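Local coordinates for probable adhesion protein (Pseudomonas aeruginosa PAO1, PDB 6RU4) that binds ferrous iron and manganese and probably delivers metal as the periplasmic solute-binding component of a transport system, at residues 60-65 with 110-115; 173-178 with 192-197; 249-254 with 263-268. All blocks are in the same frame, centred on the assembly; numbering follows the deposited sequence.

In the fold
All three contacts are largely buried, and each holds one histidine of the six-histidine manganese site: H111 in contact 1, H177 in contact 2, H250 in contact 3. Their NE2 atoms converge there, although the centres of the contacts lie about 15 to 18 Å apart. Contact 1 ties the end of strand 58-61, in one four-stranded parallel sheet, to the loop before helix 117-133. Contact 2 belongs to the second such sheet and is mostly backbone pairing between strands. Contact 3 joins the loop after strand 244-248, of that same second sheet, to helix 260-277. Side-chain amides bond to backbone in contacts 1 and 3; contact 3 adds a serine-carboxylate hydrogen bond, while contact 2 places a carboxylate beside its metal-binding histidine.

Contact 1 (60-65 with 110-115); sequences VLNGVG and PHTFLS. With MN (manganese (II) ion), chain E.
A single side-chain amide bridges the two segments: ND2 of N62 donates over 2.9 Å to the carbonyl O of P110, the residue just before the metal ligand H111. The donor lies in the carbonyl plane of P110, and the N-H...O angle is 154°. N62 holds its CG anti to the backbone N (chi1 161°), which carries the amide across to 110-115. There ND2 also comes to the edge of the F113 ring, 3.6 Å from CD2, with amide and ring planes 72° apart. Y16 takes a further hydrogen bond from the same nitrogen. On the other side of the amide, OD1 accepts a weak bond from the backbone N of V64.

Beside this polar link the P110 ring packs on the backbone of V64 and G65, its CB 3.5 Å from V64 O. CG2 of V64 lies 4.1 Å from CB of P110. H111 turns away from 60-65, and its NE2 binds manganese at 2.3 Å. The contact thus joins the end of strand 58-61, which pairs with strands 7-11 and 84-86, to the approach to helix 117-133, while helix 14-24 packs against T112 and F113.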
loop_
_atom_site.group_PDB
_atom_site.type_symbol
_atom_site.label_atom_id
_atom_site.label_comp_id
_atom_site.label_asym_id
_atom_site.label_seq_id
_atom_site.Cartn_x
_atom_site.Cartn_y
_atom_site.Cartn_z
ATOM N N VAL A 60 -3.652 -3.950 -14.461
ATOM C CA VAL A 60 -4.338 -3.458 -13.276
ATOM C C VAL A 60 -3.402 -2.418 -12.630
ATOM O O VAL A 60 -2.273 -2.743 -12.243
ATOM C CB VAL A 60 -4.765 -4.599 -12.308
ATOM C CG1 VAL A 60 -5.127 -4.054 -10.930
ATOM C CG2 VAL A 60 -5.929 -5.388 -12.894
ATOM N N LEU A 61 -3.857 -1.154 -12.584
ATOM C CA LEU A 61 -3.087 -0.053 -12.003
ATOM C C LEU A 61 -3.685 0.444 -10.669
ATOM O O LEU A 61 -4.884 0.359 -10.448
ATOM C CB LEU A 61 -3.013 1.141 -12.991
ATOM C CG LEU A 61 -2.286 0.969 -14.342
ATOM C CD1 LEU A 61 -2.371 2.238 -15.151
ATOM C CD2 LEU A 61 -0.821 0.633 -14.168
ATOM N N ASN A 62 -2.826 0.987 -9.802
ATOM C CA ASN A 62 -3.143 1.686 -8.565
ATOM C C ASN A 62 -3.683 3.019 -9.108
ATOM O O ASN A 62 -4.783 3.416 -8.766
ATOM C CB ASN A 62 -1.846 1.865 -7.718
ATOM C CG ASN A 62 -1.891 2.922 -6.646
ATOM O OD1 ASN A 62 -1.370 4.020 -6.826
ATOM N ND2 ASN A 62 -2.516 2.614 -5.503
ATOM N N GLY A 63 -2.934 3.617 -10.043
ATOM C CA GLY A 63 -3.278 4.806 -10.816
ATOM C C GLY A 63 -3.409 6.116 -10.083
ATOM O O GLY A 63 -3.666 7.136 -10.722
ATOM N N VAL A 64 -3.216 6.106 -8.748
ATOM C CA VAL A 64 -3.345 7.289 -7.885
ATOM C C VAL A 64 -1.970 7.785 -7.334
ATOM O O VAL A 64 -1.948 8.617 -6.414
ATOM C CB VAL A 64 -4.425 7.116 -6.775
ATOM C CG1 VAL A 64 -5.813 6.992 -7.396
ATOM C CG2 VAL A 64 -4.133 5.941 -5.847
ATOM N N GLY A 65 -0.864 7.333 -7.947
ATOM C CA GLY A 65 0.471 7.801 -7.582
ATOM C C GLY A 65 1.526 6.786 -7.169
ATOM O O GLY A 65 2.681 7.170 -6.960
ATOM N N PRO A 110 -1.264 7.627 -2.164
ATOM C CA PRO A 110 -1.593 6.496 -3.046
ATOM C C PRO A 110 -1.694 5.124 -2.391
ATOM O O PRO A 110 -1.967 4.150 -3.084
ATOM C CB PRO A 110 -0.461 6.525 -4.084
ATOM C CG PRO A 110 0.490 7.648 -3.652
ATOM C CD PRO A 110 0.174 7.954 -2.247
ATOM N N HIS A 111 -1.495 5.035 -1.080
ATOM C CA HIS A 111 -1.458 3.782 -0.316
ATOM C C HIS A 111 -2.790 3.267 0.130
ATOM O O HIS A 111 -2.924 2.791 1.263
ATOM C CB HIS A 111 -0.524 3.932 0.891
ATOM C CG HIS A 111 0.839 4.407 0.505
ATOM N ND1 HIS A 111 1.092 5.742 0.254
ATOM C CD2 HIS A 111 1.965 3.698 0.296
ATOM C CE1 HIS A 111 2.369 5.814 -0.031
ATOM N NE2 HIS A 111 2.945 4.603 0.006
ATOM N N THR A 112 -3.772 3.278 -0.795
ATOM C CA THR A 112 -5.136 2.808 -0.557
ATOM C C THR A 112 -5.102 1.336 -0.242
ATOM O O THR A 112 -5.846 0.859 0.614
ATOM C CB THR A 112 -5.968 3.102 -1.764
ATOM O OG1 THR A 112 -5.291 2.548 -2.882
ATOM C CG2 THR A 112 -6.173 4.598 -1.986
ATOM N N PHE A 113 -4.175 0.634 -0.899
ATOM C CA PHE A 113 -3.915 -0.777 -0.716
ATOM C C PHE A 113 -3.518 -1.158 0.749
ATOM O O PHE A 113 -3.541 -2.341 1.056
ATOM C CB PHE A 113 -2.891 -1.272 -1.741
ATOM C CG PHE A 113 -1.603 -0.498 -1.811
ATOM C CD1 PHE A 113 -0.544 -0.790 -0.945
ATOM C CD2 PHE A 113 -1.382 0.428 -2.838
ATOM C CE1 PHE A 113 0.678 -0.101 -1.044
ATOM C CE2 PHE A 113 -0.146 1.088 -2.960
ATOM C CZ PHE A 113 0.877 0.813 -2.065
ATOM N N LEU A 114 -3.220 -0.187 1.651
ATOM C CA LEU A 114 -2.869 -0.515 3.041
ATOM C C LEU A 114 -4.048 -0.324 4.006
ATOM O O LEU A 114 -3.867 -0.297 5.223
ATOM C CB LEU A 114 -1.594 0.210 3.524
ATOM C CG LEU A 114 -0.276 -0.306 2.909
ATOM C CD1 LEU A 114 0.865 0.564 3.271
ATOM C CD2 LEU A 114 0.022 -1.724 3.347
ATOM N N SER A 115 -5.258 -0.286 3.442
ATOM C CA SER A 115 -6.553 -0.167 4.094
ATOM C C SER A 115 -7.290 -1.477 3.856
ATOM O O SER A 115 -7.136 -2.059 2.785
ATOM C CB SER A 115 -7.343 0.938 3.410
ATOM O OG SER A 115 -8.727 0.908 3.714
HETATM MN MN MN E . 5.059 4.109 -0.627
#

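Contact 2 (173-178 with 192-197); sequences VATIHG and TAVVEP. With MN (manganese (II) ion), chain E.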
loop_
_atom_site.group_PDB
_atom_site.type_symbol
_atom_site.label_atom_id
_atom_site.label_comp_id
_atom_site.label_asym_id
_atom_site.label_seq_id
_atom_site.Cartn_x
_atom_site.Cartn_y
_atom_site.Cartn_z
ATOM N N VAL A 173 0.943 9.238 17.094
ATOM C CA VAL A 173 1.619 8.272 16.240
ATOM C C VAL A 173 2.261 9.022 15.061
ATOM O O VAL A 173 1.658 9.922 14.471
ATOM C CB VAL A 173 0.512 7.283 15.770
ATOM C CG1 VAL A 173 0.814 6.615 14.427
ATOM C CG2 VAL A 173 0.171 6.265 16.847
ATOM N N ALA A 174 3.497 8.639 14.733
ATOM C CA ALA A 174 4.255 9.167 13.618
ATOM C C ALA A 174 4.712 7.979 12.790
ATOM O O ALA A 174 4.716 6.856 13.289
ATOM C CB ALA A 174 5.456 9.937 14.126
ATOM N N THR A 175 5.059 8.204 11.512
ATOM C CA THR A 175 5.545 7.126 10.639
ATOM C C THR A 175 6.742 7.669 9.868
ATOM O O THR A 175 6.840 8.890 9.716
ATOM C CB THR A 175 4.431 6.561 9.719
ATOM O OG1 THR A 175 4.239 7.439 8.622
ATOM C CG2 THR A 175 3.092 6.308 10.445
ATOM N N ILE A 176 7.663 6.796 9.403
ATOM C CA ILE A 176 8.820 7.250 8.608
ATOM C C ILE A 176 8.285 7.591 7.207
ATOM O O ILE A 176 8.386 8.732 6.768
ATOM C CB ILE A 176 9.956 6.162 8.577
ATOM C CG1 ILE A 176 10.624 5.969 9.974
ATOM C CG2 ILE A 176 11.003 6.396 7.457
ATOM C CD1 ILE A 176 11.262 7.162 10.627
ATOM N N HIS A 177 7.647 6.591 6.582
ATOM C CA HIS A 177 7.046 6.553 5.254
ATOM C C HIS A 177 5.547 6.827 5.403
ATOM O O HIS A 177 4.929 6.257 6.295
ATOM C CB HIS A 177 7.272 5.133 4.661
ATOM C CG HIS A 177 7.082 5.034 3.183
ATOM N ND1 HIS A 177 8.135 5.241 2.301
ATOM C CD2 HIS A 177 5.973 4.730 2.476
ATOM C CE1 HIS A 177 7.620 5.105 1.096
ATOM N NE2 HIS A 177 6.321 4.789 1.148
ATOM N N GLY A 178 4.985 7.688 4.543
ATOM C CA GLY A 178 3.573 8.073 4.571
ATOM C C GLY A 178 2.614 7.088 3.953
ATOM O O GLY A 178 1.720 7.477 3.203
ATOM N N THR A 192 0.211 11.924 13.286
ATOM C CA THR A 192 0.585 13.276 13.683
ATOM C C THR A 192 1.606 13.837 12.705
ATOM O O THR A 192 1.401 14.918 12.191
ATOM C CB THR A 192 1.006 13.281 15.159
ATOM O OG1 THR A 192 -0.149 12.971 15.943
ATOM C CG2 THR A 192 1.565 14.616 15.608
ATOM N N ALA A 193 2.655 13.072 12.391
ATOM C CA ALA A 193 3.733 13.486 11.517
ATOM C C ALA A 193 4.247 12.341 10.688
ATOM O O ALA A 193 4.218 11.193 11.124
ATOM C CB ALA A 193 4.878 14.048 12.359
ATOM N N VAL A 194 4.756 12.670 9.490
ATOM C CA VAL A 194 5.430 11.768 8.556
ATOM C C VAL A 194 6.863 12.345 8.424
ATOM O O VAL A 194 7.030 13.533 8.146
ATOM C CB VAL A 194 4.676 11.638 7.198
ATOM C CG1 VAL A 194 5.458 10.779 6.204
ATOM C CG2 VAL A 194 3.277 11.072 7.407
ATOM N N VAL A 195 7.875 11.525 8.692
ATOM C CA VAL A 195 9.289 11.939 8.677
ATOM C C VAL A 195 9.797 12.281 7.266
ATOM O O VAL A 195 10.498 13.279 7.098
ATOM C CB VAL A 195 10.184 10.902 9.391
ATOM C CG1 VAL A 195 11.651 11.320 9.360
ATOM C CG2 VAL A 195 9.716 10.694 10.834
ATOM N N GLU A 196 9.449 11.451 6.264
ATOM C CA GLU A 196 9.810 11.670 4.869
ATOM C C GLU A 196 9.108 12.939 4.360
ATOM O O GLU A 196 7.886 13.026 4.484
ATOM C CB GLU A 196 9.420 10.457 4.022
ATOM C CG GLU A 196 10.411 9.305 4.113
ATOM C CD GLU A 196 10.174 8.153 3.158
ATOM O OE1 GLU A 196 9.145 8.170 2.438
ATOM O OE2 GLU A 196 11.015 7.222 3.145
ATOM N N PRO A 197 9.851 13.957 3.853
ATOM C CA PRO A 197 9.195 15.207 3.417
ATOM C C PRO A 197 8.215 15.052 2.258
ATOM O O PRO A 197 7.244 15.812 2.168
ATOM C CB PRO A 197 10.373 16.115 3.056
ATOM C CG PRO A 197 11.489 15.185 2.744
ATOM C CD PRO A 197 11.315 14.046 3.683
HETATM MN MN MN E . 5.059 4.109 -0.627
HETATM O O HOH W 1 6.523 8.827 2.503
#
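H177 sets its CG anti to the backbone N (chi1 -163°), and E196, with CG beside its own backbone N (chi1 -80°) and an extended chain beyond, sends its carboxylate up to the imidazole. OE1 of E196 ends 3.1 Å from ND1 of H177, but the angle is too poor for a hydrogen bond, and the ring and carboxylate planes are steeply inclined to each other. A water bridges E196 to the backbone: it donates to OE1 and accepts from G178 N, and it sits over the centre of one face of the H177 ring. NE2, the other ring nitrogen of H177, binds manganese at 2.3 Å.

Behind the histidine, strand segments 173-175 and 192-194 run parallel, 9° apart. T192 N reaches V173 O at 2.7 Å, T175 N bonds to A193 O, and T175 O accepts from V195 N at 3.0 Å. Past the strands, E196 N still reaches I176 O. The hydroxyl of T175 donates to H177 O over 2.7 Å from above the carbonyl plane, pinning the turn that carries the ligand. CD1 of I176 packs 3.9 Å from CG2 of V195, the two side chains pointing the same way.

These are the two parallel strands of a beta-alpha-beta unit, joined through helix 181-184. Strand 191-194 is an outermost strand of the sheet; strand 173-175 lies between it and strand 222-226, while helices 205-217 and 234-241 cover V195.

Contact 3 (249-254 with 263-268); sequences SHISYG and EEMARN. With MN (manganese (II) ion), chain E.
N268 meets the backbone of S249 with both ends of its amide. Its OD1 accepts from S249 N at 2.9 Å in a nearly straight bond (172° at the hydrogen), and its ND2 donates to S249 O at 3.0 Å, in the carbonyl plane and on a lone pair. One helix side chain therefore satisfies both the N-H and the C=O of this buried residue and fixes how the amide is turned.

The S249 hydroxyl is used twice. It donates to OE1 of E264 over 2.7 Å, meeting that oxygen from above the carboxylate plane, and it accepts from I251 N at 3.2 Å, which closes an ST turn. With OG anti to its backbone N (chi1 -179°), S249 can serve both partners. The other oxygen of E264, OE2, forms a salt bridge with K260, so each carboxylate oxygen has a partner.

The I251 side chain runs antiparallel alongside that of E264, CG1 of I251 3.7 Å from CB of E264, and its CD1 reaches CG of M265 at 3.9 Å. Between S249 and I251, H250 points away from the helix and binds manganese through NE2 at 2.2 Å.

H250 is thus flanked by a serine whose polar groups are all engaged and by an isoleucine packed on helix 260-277. K260 probably helps to keep E264 ionised, and these bonds together tie the backbone around H250 to the helix.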
loop_
_atom_site.group_PDB
_atom_site.type_symbol
_atom_site.label_atom_id
_atom_site.label_comp_id
_atom_site.label_asym_id
_atom_site.label_seq_id
_atom_site.Cartn_x
_atom_site.Cartn_y
_atom_site.Cartn_z
ATOM N N SER A 249 4.882 -3.233 7.480
ATOM C CA SER A 249 5.107 -3.727 6.134
ATOM C C SER A 249 4.306 -2.920 5.123
ATOM O O SER A 249 3.099 -2.716 5.299
ATOM C CB SER A 249 4.685 -5.185 6.061
ATOM O OG SER A 249 4.923 -5.676 4.758
ATOM N N HIS A 250 4.984 -2.480 4.049
ATOM C CA HIS A 250 4.417 -1.736 2.925
ATOM C C HIS A 250 3.911 -2.754 1.878
ATOM O O HIS A 250 3.205 -2.372 0.934
ATOM C CB HIS A 250 5.508 -0.810 2.347
ATOM C CG HIS A 250 5.091 0.197 1.306
ATOM N ND1 HIS A 250 4.631 -0.191 0.063
ATOM C CD2 HIS A 250 5.237 1.541 1.307
ATOM C CE1 HIS A 250 4.471 0.914 -0.635
ATOM N NE2 HIS A 250 4.813 1.984 0.067
ATOM N N ILE A 251 4.211 -4.068 2.092
ATOM C CA ILE A 251 3.844 -5.214 1.228
ATOM C C ILE A 251 4.487 -4.972 -0.170
ATOM O O ILE A 251 3.789 -4.865 -1.159
ATOM C CB ILE A 251 2.280 -5.525 1.242
ATOM C CG1 ILE A 251 1.715 -5.558 2.701
ATOM C CG2 ILE A 251 1.940 -6.852 0.510
ATOM C CD1 ILE A 251 0.190 -5.420 2.867
ATOM N N SER A 252 5.825 -4.822 -0.228
ATOM C CA SER A 252 6.604 -4.497 -1.447
ATOM C C SER A 252 7.932 -5.287 -1.552
ATOM O O SER A 252 8.740 -5.071 -2.472
ATOM C CB SER A 252 6.906 -2.999 -1.499
ATOM O OG SER A 252 7.946 -2.633 -0.600
ATOM N N TYR A 253 8.185 -6.150 -0.589
ATOM C CA TYR A 253 9.427 -6.892 -0.658
ATOM C C TYR A 253 9.189 -8.385 -0.759
ATOM O O TYR A 253 8.300 -8.902 -0.094
ATOM C CB TYR A 253 10.403 -6.530 0.494
ATOM C CG TYR A 253 11.620 -7.422 0.492
ATOM C CD1 TYR A 253 12.596 -7.299 -0.501
ATOM C CD2 TYR A 253 11.711 -8.506 1.361
ATOM C CE1 TYR A 253 13.654 -8.206 -0.595
ATOM C CE2 TYR A 253 12.759 -9.417 1.276
ATOM C CZ TYR A 253 13.735 -9.256 0.305
ATOM O OH TYR A 253 14.778 -10.147 0.245
ATOM N N GLY A 254 10.031 -9.050 -1.555
ATOM C CA GLY A 254 10.022 -10.492 -1.730
ATOM C C GLY A 254 9.226 -10.986 -2.912
ATOM O O GLY A 254 8.922 -10.215 -3.825
ATOM N N GLU A 263 -1.479 -11.978 4.744
ATOM C CA GLU A 263 -0.446 -12.419 5.706
ATOM C C GLU A 263 0.205 -11.210 6.377
ATOM O O GLU A 263 0.297 -11.156 7.604
ATOM C CB GLU A 263 0.643 -13.265 5.007
ATOM C CG GLU A 263 0.218 -14.671 4.585
ATOM C CD GLU A 263 1.104 -15.363 3.559
ATOM O OE1 GLU A 263 2.264 -14.930 3.370
ATOM O OE2 GLU A 263 0.633 -16.345 2.941
ATOM N N GLU A 264 0.618 -10.228 5.564
ATOM C CA GLU A 264 1.291 -9.020 6.014
ATOM C C GLU A 264 0.337 -7.991 6.593
ATOM O O GLU A 264 0.752 -7.279 7.504
ATOM C CB GLU A 264 2.174 -8.448 4.914
ATOM C CG GLU A 264 3.203 -9.480 4.473
ATOM C CD GLU A 264 4.416 -9.040 3.676
ATOM O OE1 GLU A 264 4.510 -7.853 3.295
ATOM O OE2 GLU A 264 5.280 -9.906 3.420
ATOM N N MET A 265 -0.942 -7.944 6.152
ATOM C CA MET A 265 -1.918 -7.014 6.747
ATOM C C MET A 265 -2.283 -7.446 8.150
ATOM O O MET A 265 -2.431 -6.594 9.011
ATOM C CB MET A 265 -3.181 -6.843 5.902
ATOM C CG MET A 265 -3.077 -5.740 4.888
ATOM S SD MET A 265 -2.708 -4.086 5.509
ATOM C CE MET A 265 -4.242 -3.623 6.160
ATOM N N ALA A 266 -2.387 -8.769 8.391
ATOM C CA ALA A 266 -2.667 -9.364 9.700
ATOM C C ALA A 266 -1.574 -8.966 10.679
ATOM O O ALA A 266 -1.889 -8.540 11.786
ATOM C CB ALA A 266 -2.741 -10.876 9.587
ATOM N N ARG A 267 -0.292 -9.060 10.255
ATOM C CA ARG A 267 0.871 -8.675 11.065
ATOM C C ARG A 267 0.865 -7.164 11.357
ATOM O O ARG A 267 1.136 -6.769 12.487
ATOM C CB ARG A 267 2.182 -9.091 10.397
ATOM C CG ARG A 267 2.423 -10.589 10.386
ATOM C CD ARG A 267 3.836 -10.951 9.950
ATOM N NE ARG A 267 3.978 -11.086 8.496
ATOM C CZ ARG A 267 3.738 -12.205 7.811
ATOM N NH1 ARG A 267 3.299 -13.294 8.433
ATOM N NH2 ARG A 267 3.920 -12.236 6.498
ATOM N N ASN A 268 0.512 -6.326 10.357
ATOM C CA ASN A 268 0.411 -4.869 10.507
ATOM C C ASN A 268 -0.633 -4.483 11.550
ATOM O O ASN A 268 -0.320 -3.735 12.480
ATOM C CB ASN A 268 0.071 -4.208 9.173
ATOM C CG ASN A 268 1.230 -4.104 8.235
ATOM O OD1 ASN A 268 2.396 -4.261 8.616
ATOM N ND2 ASN A 268 0.935 -3.834 6.989
HETATM MN MN MN E . 5.059 4.109 -0.627
#